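Local atomic coordinates of toxin protein (PDB entry 6AQK), a protein that is the C-terminal toxin domain of an insect-associated bacterial RHS protein and probably acts as an ADP-ribosyltransferase, transferring ADP-ribose from NAD+ to a target. Residues T102-T107 against I161-D166. Residues are numbered along the deposited sequence; the frame is centred on the assembly and turned at random.
Sequences TFRGDT and IMWHFD
Asp106 OD2 is gripped twice: Trp163 NE1 donates across the strands to its anti lone pair at 2.8 Å, and Arg104 NE approaches on the syn side, tilted out of the carboxylate plane, also at 2.8 Å. Arg104 NH2 reaches Asp106 OD1, making the salt bridge side-on and bidentate, so the carboxylate is held against rotation. Arg104 gets there with CG anti to the backbone N (chi1 -180°) and an extended chain that runs alongside the indole, CB lying 3.7 Å from Trp163 CD1. Its NH1 turns to the carbonyl of Ser146; lying in a Phe-Arg-Gly sequence, Arg104 probably corresponds to the arginine of the R-S-E signature of ADP-ribosyltransferases. Beneath these side chains six backbone hydrogen bonds join the strands in antiparallel register, with Thr102-Phe165, Arg104-Trp163 and Asp106-Ile161 as hydrogen-bonded pairs; the shortest runs from Trp163 N to Arg104 O at 2.7 Å. Strand 101-106 is one edge strand of a five-stranded mixed sheet, though Phe103 also bonds through its backbone to Ala148, and 161-167 links it to 220-226. On the Trp163 side of the sheet, Phe165 sets its CB 3.6 Å from Thr102 OG1, while its ring edge meets Arg104 CB; the side chain of Met193 touches both Trp163 and Phe165. Phe103 and His164 occupy the reverse face, their rings inclined by only 21° but slid apart, with Phe103 CE2 over one face of the imidazole, 3.3 Å from His164 CD2. Tyr207 and Glu101 hydrogen-bond the two imidazole nitrogens and fix the ring's rotation. Bent at chi3 (82°), Met162 brings its CE to the edge of the Phe103 ring, 3.7 Å from Phe103 CD2, while SD makes an oblique Met-aromatic contact with the same ring.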
ATOM      1  N   THR A 102       9.007   4.218  -8.241  1.00 28.60           N
ATOM      2  CA  THR A 102       8.161   5.005  -7.338  1.00 29.52           C
ATOM      3  C   THR A 102       8.534   4.639  -5.886  1.00 26.31           C
ATOM      4  O   THR A 102       9.400   3.779  -5.638  1.00 28.57           O
ATOM      5  CB  THR A 102       6.696   4.779  -7.544  1.00 30.02           C
ATOM      6  OG1 THR A 102       6.360   3.419  -7.203  1.00 29.91           O
ATOM      7  CG2 THR A 102       6.316   5.122  -8.889  1.00 31.34           C
ATOM      8  N   PHE A 103       7.985   5.410  -4.941  1.00 25.37           N
ATOM      9  CA  PHE A 103       8.352   5.384  -3.593  1.00 28.04           C
ATOM     10  C   PHE A 103       7.136   5.489  -2.756  1.00 28.10           C
ATOM     11  O   PHE A 103       6.163   6.155  -3.128  1.00 30.13           O
ATOM     12  CB  PHE A 103       9.327   6.554  -3.200  1.00 29.58           C
ATOM     13  CG  PHE A 103      10.520   6.611  -4.084  1.00 29.00           C
ATOM     14  CD1 PHE A 103      10.477   7.354  -5.250  1.00 33.32           C
ATOM     15  CD2 PHE A 103      11.672   5.948  -3.740  1.00 28.69           C
ATOM     16  CE1 PHE A 103      11.543   7.320  -6.140  1.00 33.23           C
ATOM     17  CE2 PHE A 103      12.776   5.955  -4.605  1.00 35.01           C
ATOM     18  CZ  PHE A 103      12.695   6.648  -5.811  1.00 33.04           C
ATOM     19  N   ARG A 104       7.193   4.796  -1.640  1.00 27.92           N
ATOM     20  CA  ARG A 104       6.115   4.875  -0.641  1.00 27.02           C
ATOM     21  C   ARG A 104       6.617   4.974   0.769  1.00 26.88           C
ATOM     22  O   ARG A 104       7.494   4.250   1.176  1.00 25.69           O
ATOM     23  CB  ARG A 104       5.221   3.613  -0.758  1.00 26.67           C
ATOM     24  CG  ARG A 104       4.076   3.622   0.239  1.00 28.16           C
ATOM     25  CD  ARG A 104       3.152   2.424  -0.021  1.00 27.21           C
ATOM     26  NE  ARG A 104       2.222   2.300   1.093  1.00 29.90           N
ATOM     27  CZ  ARG A 104       1.020   2.860   1.169  1.00 30.64           C
ATOM     28  NH1 ARG A 104       0.489   3.550   0.171  1.00 32.59           N
ATOM     29  NH2 ARG A 104       0.332   2.693   2.249  1.00 31.75           N
ATOM     30  N   GLY A 105       5.923   5.799   1.597  1.00 27.48           N
ATOM     31  CA  GLY A 105       6.207   5.936   2.988  1.00 29.20           C
ATOM     32  C   GLY A 105       5.139   5.232   3.783  1.00 30.17           C
ATOM     33  O   GLY A 105       3.973   5.310   3.445  1.00 30.66           O
ATOM     34  N   ASP A 106       5.543   4.440   4.754  1.00 26.72           N
ATOM     35  CA  ASP A 106       4.620   3.771   5.704  1.00 29.08           C
ATOM     36  C   ASP A 106       5.139   3.947   7.146  1.00 29.37           C
ATOM     37  O   ASP A 106       6.353   3.997   7.439  1.00 30.27           O
ATOM     38  CB  ASP A 106       4.405   2.256   5.381  1.00 30.24           C
ATOM     39  CG  ASP A 106       3.266   1.986   4.350  1.00 31.69           C
ATOM     40  OD1 ASP A 106       2.124   2.538   4.516  1.00 30.30           O
ATOM     41  OD2 ASP A 106       3.532   1.249   3.372  1.00 30.04           O
ATOM     42  N   THR A 107       4.196   3.948   8.054  1.00 30.06           N
ATOM     43  CA  THR A 107       4.493   3.888   9.445  1.00 30.17           C
ATOM     44  C   THR A 107       4.762   2.441   9.889  1.00 29.10           C
ATOM     45  O   THR A 107       4.512   1.469   9.130  1.00 30.04           O
ATOM     46  CB  THR A 107       3.329   4.417  10.314  1.00 30.99           C
ATOM     47  OG1 THR A 107       2.301   3.439  10.351  1.00 36.94           O
ATOM     48  CG2 THR A 107       2.807   5.748   9.772  1.00 35.39           C
ATOM     49  N   ILE A 161       9.285   3.806   7.415  1.00 28.60           N
ATOM     50  CA  ILE A 161       9.583   2.784   6.411  1.00 30.30           C
ATOM     51  C   ILE A 161       9.371   3.427   5.044  1.00 29.75           C
ATOM     52  O   ILE A 161       8.382   4.127   4.796  1.00 27.83           O
ATOM     53  CB  ILE A 161       8.634   1.570   6.581  1.00 29.59           C
ATOM     54  CG1 ILE A 161       8.850   0.982   7.979  1.00 31.65           C
ATOM     55  CG2 ILE A 161       8.853   0.516   5.492  1.00 32.09           C
ATOM     56  CD1 ILE A 161       7.786   0.060   8.476  1.00 33.88           C
ATOM     57  N   MET A 162      10.304   3.197   4.139  1.00 29.60           N
ATOM     58  CA  MET A 162      10.123   3.631   2.774  1.00 29.22           C
ATOM     59  C   MET A 162      10.282   2.428   1.846  1.00 28.90           C
ATOM     60  O   MET A 162      11.241   1.666   1.954  1.00 25.83           O
ATOM     61  CB  MET A 162      11.106   4.713   2.337  1.00 28.07           C
ATOM     62  CG  MET A 162      10.787   5.300   0.971  1.00 29.79           C
ATOM     63  SD  MET A 162      12.081   6.395   0.249  1.00 31.07           S
ATOM     64  CE  MET A 162      13.107   5.122  -0.410  1.00 30.18           C
ATOM     65  N   TRP A 163       9.365   2.273   0.915  1.00 27.03           N
ATOM     66  CA  TRP A 163       9.540   1.341  -0.162  1.00 28.25           C
ATOM     67  C   TRP A 163      10.153   2.029  -1.378  1.00 26.59           C
ATOM     68  O   TRP A 163       9.809   3.142  -1.716  1.00 27.85           O
ATOM     69  CB  TRP A 163       8.191   0.796  -0.615  1.00 29.52           C
ATOM     70  CG  TRP A 163       7.245   0.239   0.398  1.00 25.47           C
ATOM     71  CD1 TRP A 163       6.536   0.924   1.338  1.00 27.96           C
ATOM     72  CD2 TRP A 163       6.797  -1.164   0.508  1.00 26.74           C
ATOM     73  NE1 TRP A 163       5.697   0.075   2.032  1.00 26.47           N
ATOM     74  CE2 TRP A 163       5.825  -1.202   1.543  1.00 27.40           C
ATOM     75  CE3 TRP A 163       7.129  -2.357  -0.138  1.00 25.71           C
ATOM     76  CZ2 TRP A 163       5.166  -2.370   1.899  1.00 28.12           C
ATOM     77  CZ3 TRP A 163       6.455  -3.508   0.205  1.00 26.66           C
ATOM     78  CH2 TRP A 163       5.510  -3.510   1.249  1.00 27.86           C
ATOM     79  N   HIS A 164      11.037   1.317  -2.057  1.00 29.99           N
ATOM     80  CA  HIS A 164      11.608   1.780  -3.303  1.00 29.28           C
ATOM     81  C   HIS A 164      11.259   0.734  -4.322  1.00 30.22           C
ATOM     82  O   HIS A 164      11.792  -0.380  -4.297  1.00 28.93           O
ATOM     83  CB  HIS A 164      13.121   1.921  -3.178  1.00 33.53           C
ATOM     84  CG  HIS A 164      13.772   2.402  -4.425  1.00 33.42           C
ATOM     85  ND1 HIS A 164      15.133   2.430  -4.580  1.00 35.32           N
ATOM     86  CD2 HIS A 164      13.241   2.857  -5.586  1.00 35.48           C
ATOM     87  CE1 HIS A 164      15.423   2.915  -5.776  1.00 39.20           C
ATOM     88  NE2 HIS A 164      14.291   3.189  -6.402  1.00 39.10           N
ATOM     89  N   PHE A 165      10.339   1.119  -5.199  1.00 31.53           N
ATOM     90  CA  PHE A 165       9.778   0.257  -6.233  1.00 29.91           C
ATOM     91  C   PHE A 165      10.480   0.448  -7.554  1.00 32.56           C
ATOM     92  O   PHE A 165      10.629   1.558  -8.046  1.00 32.24           O
ATOM     93  CB  PHE A 165       8.328   0.563  -6.396  1.00 28.83           C
ATOM     94  CG  PHE A 165       7.503   0.121  -5.205  1.00 28.54           C
ATOM     95  CD1 PHE A 165       7.451  -1.216  -4.821  1.00 30.81           C
ATOM     96  CD2 PHE A 165       6.771   1.038  -4.491  1.00 26.91           C
ATOM     97  CE1 PHE A 165       6.737  -1.613  -3.701  1.00 28.22           C
ATOM     98  CE2 PHE A 165       6.095   0.650  -3.380  1.00 25.41           C
ATOM     99  CZ  PHE A 165       6.031  -0.641  -3.010  1.00 28.27           C
ATOM    100  N   ASP A 166      10.950  -0.671  -8.071  1.00 33.75           N
ATOM    101  CA  ASP A 166      11.394  -0.791  -9.471  1.00 32.21           C
ATOM    102  C   ASP A 166      10.214  -1.281 -10.313  1.00 32.02           C
ATOM    103  O   ASP A 166       9.706  -2.380 -10.102  1.00 35.31           O
ATOM    104  CB  ASP A 166      12.582  -1.772  -9.497  1.00 39.60           C
ATOM    105  CG  ASP A 166      13.092  -2.064 -10.884  1.00 54.50           C
ATOM    106  OD1 ASP A 166      12.771  -1.311 -11.822  1.00 62.98           O
ATOM    107  OD2 ASP A 166      13.852  -3.058 -11.025  1.00 61.46           O
TER